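Local coordinates for enoyl-CoA hydratase/isomerase family protein (Mycobacterium tuberculosis, PDB 4FN7) that probably acts as an enoyl-CoA hydratase or isomerase of the crotonase superfamily in lipid metabolism, working on the double bond of unsaturated acyl-CoA thioesters, at residues Val119-Tyr124 / Leu180-Val184; Gln73-Asp77 / Ile225-Phe229; Ser2-Ser6 / Ala29-Leu34. All coordinates share one frame; numbering follows the deposited sequence.

Contact 1 (Val119-Tyr124 / Leu180-Val184); sequences VAAHAY and LPEVV
Val184 pushes its two methyls against the chain of Val119-Ala121, at the place where strand 117-120 of the crotonase-fold sheet runs out into a turn. This strand lies next to 177-178, the outermost strand at this end of the sheet, and the segment Leu180-Val184 is the connection from that strand to helix 184-195. Backbone bonds of Ala120 to Glu177 and Ala179 join strand 117-120 to strand 177-178 and the residue after it, and Ala99 of the next strand also touches Val184.

The main bump is the isopropyl group of Val184, whose CG1 is anti to the backbone N (chi1 167°). That torsion aims CG1 at the Val119 carbonyl, 3.7 Å from its O. The other branch, CG2, settles into the hollow along the backbone, 3.8 Å from Ala121 N and near Ala120 C. Further along, the Ala121 methyl is the bump from the opposite segment: its CB lies 3.8 Å from Pro181 CG and 4.2 Å from Val184 CG2, so it fits between the two residues.

The same methyl sits 3.4 Å above the plane of the Tyr124 ring, toward its rim. A type I turn from Ala121 to Tyr124, closed by a bond from Tyr124 N to Ala121 O, folds the ring back beside its own strand. Its hydroxyl then reaches the proline, with Tyr124 OH 3.5 Å from Pro181 CB. One water completes the join: it stands in the ring plane 2.7 Å from Tyr124 OH and donates to Pro181 O at 2.8 Å.

Contact 2 (Gln73-Asp77 / Ile225-Phe229); sequences QPAID and IAAEF
Ala75, Ile76 and Phe229 bring the first turn of helix 73-90 against the short, weakly bonded helix 225-228 and the residue that follows it, Phe229. This is plain structural packing, setting the C-terminal helical region of the crotonase-family chain on the start of helix 73-90. At the start of the first segment, Gln73 NE2 donates to Asp77 OD1 at 2.8 Å, an i to i+4 side-chain bond within helix 73-90 that meets the carboxylate from above its plane. Two residues after Gln73, the Ala75 methyl approaches the far end of the Phe229 ring obliquely, its CB 3.8 Å from Phe229 CE1.

Ile76 comes next and reaches three partners with three carbons. Its CG1, anti to the carbonyl carbon (chi1 -71°), lies over one face of the Phe229 ring in a CH-pi contact, 4.0 Å from the centroid and 25° off the normal. Beyond it, CD1 extends to Ala226, 3.8 Å from Ala226 CA, while the CG2 branch turns to Ile225, with 3.9 Å between the two CG2 atoms. The neighbouring Glu228 pairs with Arg209 of the second subunit.

Across the interface the touching groups are aliphatic or aromatic carbon, so the join rests on dispersion and burial and not on directed bonds.

Contact 3 (Ser2-Ser6 / Ala29-Leu34); sequences SDPVS and AMQQAL
Val5 holds CG1 anti to its backbone N (chi1 176°), which leaves CG2 to meet helix 28-44. In Met30 CG likewise runs anti to the backbone N, but the chain bends at chi2 and chi3, 68° and 85°, and this double bend carries its sulfur and terminal methyl back to the N-terminal segment. The two side chains cross at about a right angle. The pairing belongs to the crotonase fold: edge strand 5-10 of the sheet is packed against the first turns of helix 28-44.

Val5 CG2 is the point of convergence, touching three helix residues. It stands 3.5 Å from Met30 SD, 3.6 Å from Ala33 CB and 3.9 Å from Leu34 CD2. Ala33 and Leu34 follow Met30 by just under and just over one turn, which puts all three on the side that meets Val5. Ile16 of strand 13-18, the antiparallel neighbour, also touches Val5 and Leu34.

Pro4, just ahead of the strand, extends the contact toward the start of the segment. A backbone bond to Asp19 ties it to the chain after strand 13-18, and two of its ring carbons meet two helix side chains: Pro4 CG lies 4.0 Å from Ala33 CB, while Pro4 CB meets the methyl of the bent methionine, Met30 CE, at 3.9 Å.

From the N terminus the chain first closes contact 3, a short loop of 22 residues that returns through strand 13-18 to lay helix 28-44 against edge strand 5-10. Contact 2 opens next at the start of helix 73-90 and closes only near the C terminus, 147 intervening residues later. Within that span contact 1 opens and closes, joining the end of strand 117-120 to the connection before helix 184-195. Contacts 1 and 3 lie toward opposite ends of the same sheet, their centres 23 Å apart. Contact 2 involves no strand: it joins helix 73-90 to the short helix 225-228 and Phe229. Its centre is 35 Å from that of contact 1, yet its nearest atoms come within about 5 Å of contact 3.

Contact 1 (Val119-Tyr124 / Leu180-Val184)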
ATOM      1  N   VAL A 119      -8.648  -9.637 -14.308  1.00  9.90           N
ATOM      2  CA  VAL A 119      -9.840  -9.032 -14.883  1.00 10.65           C
ATOM      3  C   VAL A 119     -11.075  -9.678 -14.280  1.00 10.40           C
ATOM      4  O   VAL A 119     -11.148 -10.901 -14.209  1.00 10.93           O
ATOM      5  CB  VAL A 119      -9.886  -9.248 -16.417  1.00 11.51           C
ATOM      6  CG1 VAL A 119     -11.064  -8.503 -17.025  1.00 11.93           C
ATOM      7  CG2 VAL A 119      -8.583  -8.788 -17.055  1.00 12.14           C
ATOM      8  N   ALA A 120     -12.045  -8.866 -13.857  1.00  9.45           N
ATOM      9  CA  ALA A 120     -13.297  -9.397 -13.321  1.00  9.04           C
ATOM     10  C   ALA A 120     -14.465  -8.538 -13.762  1.00 11.14           C
ATOM     11  O   ALA A 120     -14.274  -7.445 -14.280  1.00 13.45           O
ATOM     12  CB  ALA A 120     -13.242  -9.458 -11.801  1.00 11.82           C
ATOM     13  N   ALA A 121     -15.680  -9.043 -13.564  1.00 11.48           N
ATOM     14  CA  ALA A 121     -16.880  -8.238 -13.758  1.00 11.26           C
ATOM     15  C   ALA A 121     -17.247  -7.535 -12.456  1.00 12.79           C
ATOM     16  O   ALA A 121     -16.812  -7.939 -11.379  1.00 12.16           O
ATOM     17  CB  ALA A 121     -18.033  -9.102 -14.242  1.00 12.87           C
ATOM     18  N   HIS A 122     -18.042  -6.479 -12.573  1.00 13.29           N
ATOM     19  CA  HIS A 122     -18.399  -5.626 -11.448  1.00 15.17           C
ATOM     20  C   HIS A 122     -18.956  -6.393 -10.261  1.00 15.65           C
ATOM     21  O   HIS A 122     -18.625  -6.096  -9.116  1.00 17.68           O
ATOM     22  CB  HIS A 122     -19.423  -4.574 -11.881  1.00 19.76           C
ATOM     23  CG  HIS A 122     -20.056  -3.847 -10.736  1.00 26.60           C
ATOM     24  ND1 HIS A 122     -21.286  -4.196 -10.222  1.00 30.44           N
ATOM     25  CD2 HIS A 122     -19.622  -2.801  -9.995  1.00 29.13           C
ATOM     26  CE1 HIS A 122     -21.587  -3.391  -9.218  1.00 31.72           C
ATOM     27  NE2 HIS A 122     -20.593  -2.535  -9.060  1.00 31.37           N
ATOM     28  N   ALA A 123     -19.813  -7.371 -10.533  1.00 15.54           N
ATOM     29  CA  ALA A 123     -20.560  -8.030  -9.464  1.00 17.15           C
ATOM     30  C   ALA A 123     -19.815  -9.170  -8.764  1.00 16.01           C
ATOM     31  O   ALA A 123     -20.285  -9.685  -7.744  1.00 18.44           O
ATOM     32  CB  ALA A 123     -21.908  -8.520  -9.986  1.00 20.39           C
ATOM     33  N   TYR A 124     -18.661  -9.565  -9.291  1.00 13.41           N
ATOM     34  CA  TYR A 124     -17.972 -10.739  -8.757  1.00 11.92           C
ATOM     35  C   TYR A 124     -17.290 -10.456  -7.424  1.00 11.25           C
ATOM     36  O   TYR A 124     -16.438  -9.572  -7.306  1.00 12.47           O
ATOM     37  CB  TYR A 124     -16.965 -11.325  -9.763  1.00 11.70           C
ATOM     38  CG  TYR A 124     -17.557 -11.727 -11.100  1.00 11.41           C
ATOM     39  CD1 TYR A 124     -18.931 -11.858 -11.267  1.00 12.39           C
ATOM     40  CD2 TYR A 124     -16.736 -11.977 -12.191  1.00 10.97           C
ATOM     41  CE1 TYR A 124     -19.471 -12.219 -12.490  1.00 12.26           C
ATOM     42  CE2 TYR A 124     -17.263 -12.338 -13.420  1.00 12.92           C
ATOM     43  CZ  TYR A 124     -18.631 -12.457 -13.566  1.00 11.76           C
ATOM     44  OH  TYR A 124     -19.161 -12.817 -14.790  1.00 13.65           O
ATOM     45  N   LEU A 180     -17.199  -6.172 -18.691  1.00 14.15           N
ATOM     46  CA  LEU A 180     -18.526  -6.783 -18.687  1.00 14.95           C
ATOM     47  C   LEU A 180     -18.368  -8.302 -18.632  1.00 14.29           C
ATOM     48  O   LEU A 180     -17.404  -8.848 -19.164  1.00 15.04           O
ATOM     49  CB  LEU A 180     -19.317  -6.374 -19.930  1.00 16.31           C
ATOM     50  CG  LEU A 180     -19.734  -4.906 -19.991  1.00 19.72           C
ATOM     51  CD1 LEU A 180     -20.349  -4.586 -21.354  1.00 21.81           C
ATOM     52  CD2 LEU A 180     -20.704  -4.571 -18.861  1.00 22.13           C
ATOM     53  N   PRO A 181     -19.313  -8.995 -17.984  1.00 14.44           N
ATOM     54  CA  PRO A 181     -19.180 -10.446 -17.817  1.00 14.62           C
ATOM     55  C   PRO A 181     -18.871 -11.173 -19.121  1.00 15.14           C
ATOM     56  O   PRO A 181     -18.031 -12.075 -19.125  1.00 14.78           O
ATOM     57  CB  PRO A 181     -20.554 -10.858 -17.282  1.00 15.57           C
ATOM     58  CG  PRO A 181     -21.019  -9.649 -16.528  1.00 16.21           C
ATOM     59  CD  PRO A 181     -20.509  -8.463 -17.308  1.00 15.80           C
ATOM     60  N   GLU A 182     -19.525 -10.775 -20.207  1.00 16.45           N
ATOM     61  CA  GLU A 182     -19.393 -11.474 -21.477  1.00 17.63           C
ATOM     62  C   GLU A 182     -18.057 -11.231 -22.176  1.00 16.17           C
ATOM     63  O   GLU A 182     -17.746 -11.890 -23.172  1.00 17.74           O
ATOM     64  CB  GLU A 182     -20.559 -11.123 -22.411  1.00 20.44           C
ATOM     65  CG  GLU A 182     -20.610  -9.660 -22.860  1.00 25.47           C
ATOM     66  CD  GLU A 182     -21.429  -8.758 -21.941  1.00 27.86           C
ATOM     67  OE1 GLU A 182     -21.614  -9.088 -20.749  1.00 23.63           O
ATOM     68  OE2 GLU A 182     -21.896  -7.705 -22.424  1.00 31.77           O
ATOM     69  N   VAL A 183     -17.264 -10.292 -21.667  1.00 15.73           N
ATOM     70  CA  VAL A 183     -15.950 -10.050 -22.259  1.00 17.34           C
ATOM     71  C   VAL A 183     -14.785 -10.216 -21.282  1.00 14.36           C
ATOM     72  O   VAL A 183     -13.653  -9.887 -21.616  1.00 15.10           O
ATOM     73  CB  VAL A 183     -15.852  -8.672 -22.962  1.00 21.86           C
ATOM     74  CG1 VAL A 183     -16.844  -8.584 -24.114  1.00 23.41           C
ATOM     75  CG2 VAL A 183     -16.063  -7.541 -21.970  1.00 22.83           C
ATOM     76  N   VAL A 184     -15.045 -10.733 -20.083  1.00 13.33           N
ATOM     77  CA  VAL A 184     -13.953 -10.975 -19.131  1.00 12.53           C
ATOM     78  C   VAL A 184     -12.865 -11.854 -19.756  1.00 12.19           C
ATOM     79  O   VAL A 184     -11.687 -11.513 -19.724  1.00 11.95           O
ATOM     80  CB  VAL A 184     -14.463 -11.580 -17.799  1.00 12.06           C
ATOM     81  CG1 VAL A 184     -13.300 -12.123 -16.949  1.00 13.14           C
ATOM     82  CG2 VAL A 184     -15.261 -10.537 -17.017  1.00 13.41           C
TER
HETATM   83  O   HOH W   1     -17.397 -13.504 -16.744  1.00 15.46           O

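Contact 2 (Gln73-Asp77 / Ile225-Phe229)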
ATOM      1  N   GLN A  73      -3.110 -34.682   7.823  1.00 21.25           N
ATOM      2  CA  GLN A  73      -2.188 -34.722   6.694  1.00 21.28           C
ATOM      3  C   GLN A  73      -2.854 -34.379   5.358  1.00 18.47           C
ATOM      4  O   GLN A  73      -2.260 -33.672   4.543  1.00 17.76           O
ATOM      5  CB  GLN A  73      -1.452 -36.063   6.617  1.00 23.19           C
ATOM      6  CG  GLN A  73      -0.193 -36.010   5.755  1.00 24.63           C
ATOM      7  CD  GLN A  73       0.817 -34.990   6.260  1.00 26.49           C
ATOM      8  OE1 GLN A  73       1.080 -34.902   7.461  1.00 29.85           O
ATOM      9  NE2 GLN A  73       1.387 -34.212   5.344  1.00 25.18           N
ATOM     10  N   PRO A  74      -4.083 -34.874   5.123  1.00 19.16           N
ATOM     11  CA  PRO A  74      -4.743 -34.474   3.875  1.00 19.12           C
ATOM     12  C   PRO A  74      -4.918 -32.957   3.749  1.00 16.89           C
ATOM     13  O   PRO A  74      -4.772 -32.414   2.652  1.00 17.15           O
ATOM     14  CB  PRO A  74      -6.105 -35.167   3.965  1.00 20.88           C
ATOM     15  CG  PRO A  74      -5.843 -36.377   4.815  1.00 21.27           C
ATOM     16  CD  PRO A  74      -4.844 -35.912   5.844  1.00 20.11           C
ATOM     17  N   ALA A  75      -5.221 -32.285   4.855  1.00 16.16           N
ATOM     18  CA  ALA A  75      -5.374 -30.834   4.841  1.00 15.98           C
ATOM     19  C   ALA A  75      -4.022 -30.158   4.646  1.00 14.43           C
ATOM     20  O   ALA A  75      -3.903 -29.216   3.867  1.00 15.19           O
ATOM     21  CB  ALA A  75      -6.035 -30.346   6.120  1.00 16.19           C
ATOM     22  N   ILE A  76      -3.006 -30.643   5.356  1.00 15.07           N
ATOM     23  CA  ILE A  76      -1.648 -30.121   5.202  1.00 15.76           C
ATOM     24  C   ILE A  76      -1.204 -30.226   3.746  1.00 14.44           C
ATOM     25  O   ILE A  76      -0.695 -29.268   3.162  1.00 15.01           O
ATOM     26  CB  ILE A  76      -0.647 -30.888   6.091  1.00 18.56           C
ATOM     27  CG1 ILE A  76      -0.866 -30.541   7.564  1.00 19.93           C
ATOM     28  CG2 ILE A  76       0.782 -30.573   5.688  1.00 18.33           C
ATOM     29  CD1 ILE A  76      -0.058 -31.406   8.532  1.00 21.05           C
ATOM     30  N   ASP A  77      -1.388 -31.402   3.161  1.00 13.67           N
ATOM     31  CA  ASP A  77      -0.989 -31.622   1.776  1.00 14.84           C
ATOM     32  C   ASP A  77      -1.739 -30.716   0.805  1.00 11.81           C
ATOM     33  O   ASP A  77      -1.149 -30.192  -0.136  1.00 12.46           O
ATOM     34  CB  ASP A  77      -1.200 -33.085   1.383  1.00 17.44           C
ATOM     35  CG  ASP A  77      -0.252 -34.028   2.100  1.00 21.34           C
ATOM     36  OD1 ASP A  77       0.766 -33.556   2.645  1.00 23.46           O
ATOM     37  OD2 ASP A  77      -0.522 -35.249   2.107  1.00 23.81           O
ATOM     38  N   ILE A 225       3.508 -25.075   7.206  1.00 17.20           N
ATOM     39  CA  ILE A 225       2.117 -25.519   7.251  1.00 18.09           C
ATOM     40  C   ILE A 225       1.889 -26.610   8.290  1.00 18.21           C
ATOM     41  O   ILE A 225       0.926 -26.550   9.055  1.00 19.46           O
ATOM     42  CB  ILE A 225       1.611 -26.017   5.882  1.00 18.13           C
ATOM     43  CG1 ILE A 225       1.435 -24.847   4.913  1.00 19.74           C
ATOM     44  CG2 ILE A 225       0.280 -26.751   6.044  1.00 20.54           C
ATOM     45  CD1 ILE A 225       0.398 -23.847   5.352  1.00 22.17           C
ATOM     46  N   ALA A 226       2.759 -27.616   8.314  1.00 17.55           N
ATOM     47  CA  ALA A 226       2.592 -28.713   9.263  1.00 20.84           C
ATOM     48  C   ALA A 226       2.632 -28.212  10.705  1.00 25.66           C
ATOM     49  O   ALA A 226       1.884 -28.695  11.558  1.00 27.85           O
ATOM     50  CB  ALA A 226       3.644 -29.790   9.036  1.00 23.49           C
ATOM     51  N   ALA A 227       3.502 -27.244  10.977  1.00 27.65           N
ATOM     52  CA  ALA A 227       3.596 -26.665  12.314  1.00 31.03           C
ATOM     53  C   ALA A 227       2.315 -25.921  12.684  1.00 33.26           C
ATOM     54  O   ALA A 227       1.911 -25.905  13.850  1.00 35.06           O
ATOM     55  CB  ALA A 227       4.800 -25.740  12.417  1.00 30.89           C
ATOM     56  N   GLU A 228       1.686 -25.300  11.689  1.00 35.75           N
ATOM     57  CA  GLU A 228       0.417 -24.612  11.903  1.00 36.64           C
ATOM     58  C   GLU A 228      -0.651 -25.598  12.355  1.00 39.33           C
ATOM     59  O   GLU A 228      -1.609 -25.224  13.031  1.00 41.59           O
ATOM     60  CB  GLU A 228      -0.047 -23.888  10.635  1.00 34.56           C
ATOM     61  CG  GLU A 228       0.694 -22.594  10.320  1.00 32.12           C
ATOM     62  CD  GLU A 228      -0.124 -21.659   9.438  1.00 28.99           C
ATOM     63  OE1 GLU A 228      -1.297 -21.395   9.785  1.00 29.29           O
ATOM     64  OE2 GLU A 228       0.401 -21.191   8.402  1.00 23.22           O
ATOM     65  N   PHE A 229      -0.479 -26.860  11.973  1.00 39.21           N
ATOM     66  CA  PHE A 229      -1.408 -27.914  12.364  1.00 39.55           C
ATOM     67  C   PHE A 229      -0.939 -28.628  13.627  1.00 41.46           C
ATOM     68  O   PHE A 229      -1.440 -29.700  13.970  1.00 43.18           O
ATOM     69  CB  PHE A 229      -1.599 -28.918  11.224  1.00 38.13           C
ATOM     70  CG  PHE A 229      -2.572 -28.462  10.174  1.00 35.88           C
ATOM     71  CD1 PHE A 229      -3.867 -28.950  10.157  1.00 35.36           C
ATOM     72  CD2 PHE A 229      -2.194 -27.541   9.213  1.00 34.64           C
ATOM     73  CE1 PHE A 229      -4.769 -28.530   9.197  1.00 35.47           C
ATOM     74  CE2 PHE A 229      -3.090 -27.119   8.250  1.00 35.13           C
ATOM     75  CZ  PHE A 229      -4.379 -27.614   8.244  1.00 35.21           C
TER

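Contact 3 (Ser2-Ser6 / Ala29-Leu34)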
ATOM      1  N   SER A   2     -14.722 -35.173 -14.447  1.00 26.92           N
ATOM      2  CA  SER A   2     -13.710 -36.048 -15.011  1.00 25.25           C
ATOM      3  C   SER A   2     -12.443 -35.340 -15.467  1.00 20.33           C
ATOM      4  O   SER A   2     -11.357 -35.910 -15.410  1.00 23.72           O
ATOM      5  CB  SER A   2     -14.320 -36.815 -16.181  1.00 26.57           C
ATOM      6  OG  SER A   2     -15.630 -37.252 -15.852  1.00 30.26           O
ATOM      7  N   ASP A   3     -12.586 -34.109 -15.941  1.00 17.79           N
ATOM      8  CA  ASP A   3     -11.453 -33.357 -16.458  1.00 17.61           C
ATOM      9  C   ASP A   3     -11.629 -31.904 -16.069  1.00 16.33           C
ATOM     10  O   ASP A   3     -12.133 -31.101 -16.849  1.00 17.94           O
ATOM     11  CB  ASP A   3     -11.361 -33.499 -17.976  1.00 21.04           C
ATOM     12  CG  ASP A   3     -11.054 -34.917 -18.403  1.00 23.08           C
ATOM     13  OD1 ASP A   3      -9.882 -35.330 -18.296  1.00 25.35           O
ATOM     14  OD2 ASP A   3     -11.984 -35.624 -18.838  1.00 25.07           O
ATOM     15  N   PRO A   4     -11.224 -31.570 -14.841  1.00 14.19           N
ATOM     16  CA  PRO A   4     -11.549 -30.269 -14.258  1.00 12.24           C
ATOM     17  C   PRO A   4     -10.772 -29.092 -14.835  1.00 12.16           C
ATOM     18  O   PRO A   4     -11.143 -27.960 -14.560  1.00 13.12           O
ATOM     19  CB  PRO A   4     -11.219 -30.463 -12.773  1.00 14.43           C
ATOM     20  CG  PRO A   4     -10.170 -31.528 -12.764  1.00 15.36           C
ATOM     21  CD  PRO A   4     -10.553 -32.461 -13.879  1.00 14.49           C
ATOM     22  N   VAL A   5      -9.725 -29.349 -15.614  1.00 11.84           N
ATOM     23  CA  VAL A   5      -8.976 -28.272 -16.246  1.00 12.73           C
ATOM     24  C   VAL A   5      -8.772 -28.546 -17.726  1.00 13.20           C
ATOM     25  O   VAL A   5      -8.397 -29.650 -18.115  1.00 16.85           O
ATOM     26  CB  VAL A   5      -7.598 -28.086 -15.592  1.00 13.27           C
ATOM     27  CG1 VAL A   5      -6.792 -27.029 -16.338  1.00 15.56           C
ATOM     28  CG2 VAL A   5      -7.752 -27.704 -14.136  1.00 13.66           C
ATOM     29  N   SER A   6      -9.021 -27.543 -18.556  1.00 11.84           N
ATOM     30  CA  SER A   6      -8.702 -27.659 -19.973  1.00 14.01           C
ATOM     31  C   SER A   6      -7.506 -26.782 -20.306  1.00 12.79           C
ATOM     32  O   SER A   6      -7.306 -25.723 -19.702  1.00 13.58           O
ATOM     33  CB  SER A   6      -9.896 -27.273 -20.840  1.00 16.79           C
ATOM     34  OG  SER A   6     -10.188 -25.897 -20.712  1.00 19.45           O
ATOM     35  N   ALA A  29      -7.183 -33.139  -6.774  1.00 15.86           N
ATOM     36  CA  ALA A  29      -7.403 -33.406  -8.192  1.00 16.44           C
ATOM     37  C   ALA A  29      -7.271 -32.139  -9.040  1.00 14.35           C
ATOM     38  O   ALA A  29      -6.627 -32.145 -10.098  1.00 14.78           O
ATOM     39  CB  ALA A  29      -8.761 -34.052  -8.406  1.00 18.60           C
ATOM     40  N   MET A  30      -7.875 -31.050  -8.576  1.00 13.10           N
ATOM     41  CA  MET A  30      -7.810 -29.788  -9.301  1.00 12.23           C
ATOM     42  C   MET A  30      -6.382 -29.254  -9.324  1.00 12.09           C
ATOM     43  O   MET A  30      -5.916 -28.741 -10.345  1.00 13.07           O
ATOM     44  CB  MET A  30      -8.764 -28.755  -8.691  1.00 12.53           C
ATOM     45  CG  MET A  30      -8.694 -27.381  -9.340  1.00 12.99           C
ATOM     46  SD  MET A  30      -9.320 -27.356 -11.034  1.00 13.99           S
ATOM     47  CE  MET A  30     -11.069 -27.122 -10.718  1.00 16.59           C
ATOM     48  N   GLN A  31      -5.680 -29.369  -8.202  1.00 12.69           N
ATOM     49  CA  GLN A  31      -4.295 -28.902  -8.149  1.00 11.79           C
ATOM     50  C   GLN A  31      -3.414 -29.698  -9.109  1.00 11.84           C
ATOM     51  O   GLN A  31      -2.568 -29.136  -9.809  1.00 11.59           O
ATOM     52  CB  GLN A  31      -3.746 -28.986  -6.728  1.00 11.72           C
ATOM     53  CG  GLN A  31      -4.395 -28.013  -5.757  1.00 12.57           C
ATOM     54  CD  GLN A  31      -3.801 -28.130  -4.374  1.00 12.20           C
ATOM     55  OE1 GLN A  31      -2.693 -28.637  -4.211  1.00 12.86           O
ATOM     56  NE2 GLN A  31      -4.539 -27.675  -3.364  1.00 12.07           N
ATOM     57  N   GLN A  32      -3.609 -31.012  -9.139  1.00 12.81           N
ATOM     58  CA  GLN A  32      -2.859 -31.849 -10.055  1.00 12.96           C
ATOM     59  C   GLN A  32      -3.129 -31.439 -11.503  1.00 12.25           C
ATOM     60  O   GLN A  32      -2.202 -31.330 -12.312  1.00 12.90           O
ATOM     61  CB  GLN A  32      -3.224 -33.316  -9.839  1.00 15.27           C
ATOM     62  CG  GLN A  32      -2.443 -34.274 -10.712  1.00 21.48           C
ATOM     63  CD  GLN A  32      -2.837 -35.714 -10.479  1.00 29.06           C
ATOM     64  OE1 GLN A  32      -3.800 -35.996  -9.766  1.00 33.16           O
ATOM     65  NE2 GLN A  32      -2.094 -36.636 -11.079  1.00 32.81           N
ATOM     66  N   ALA A  33      -4.398 -31.201 -11.827  1.00 12.76           N
ATOM     67  CA  ALA A  33      -4.780 -30.840 -13.188  1.00 13.33           C
ATOM     68  C   ALA A  33      -4.229 -29.472 -13.572  1.00 12.26           C
ATOM     69  O   ALA A  33      -3.778 -29.275 -14.703  1.00 12.53           O
ATOM     70  CB  ALA A  33      -6.293 -30.881 -13.348  1.00 15.21           C
ATOM     71  N   LEU A  34      -4.269 -28.526 -12.640  1.00 11.64           N
ATOM     72  CA  LEU A  34      -3.703 -27.205 -12.890  1.00 12.21           C
ATOM     73  C   LEU A  34      -2.203 -27.284 -13.116  1.00 10.98           C
ATOM     74  O   LEU A  34      -1.677 -26.665 -14.042  1.00 11.86           O
ATOM     75  CB  LEU A  34      -4.001 -26.258 -11.731  1.00 12.95           C
ATOM     76  CG  LEU A  34      -5.401 -25.654 -11.713  1.00 13.96           C
ATOM     77  CD1 LEU A  34      -5.637 -24.924 -10.405  1.00 14.58           C
ATOM     78  CD2 LEU A  34      -5.614 -24.723 -12.905  1.00 15.76           C
TER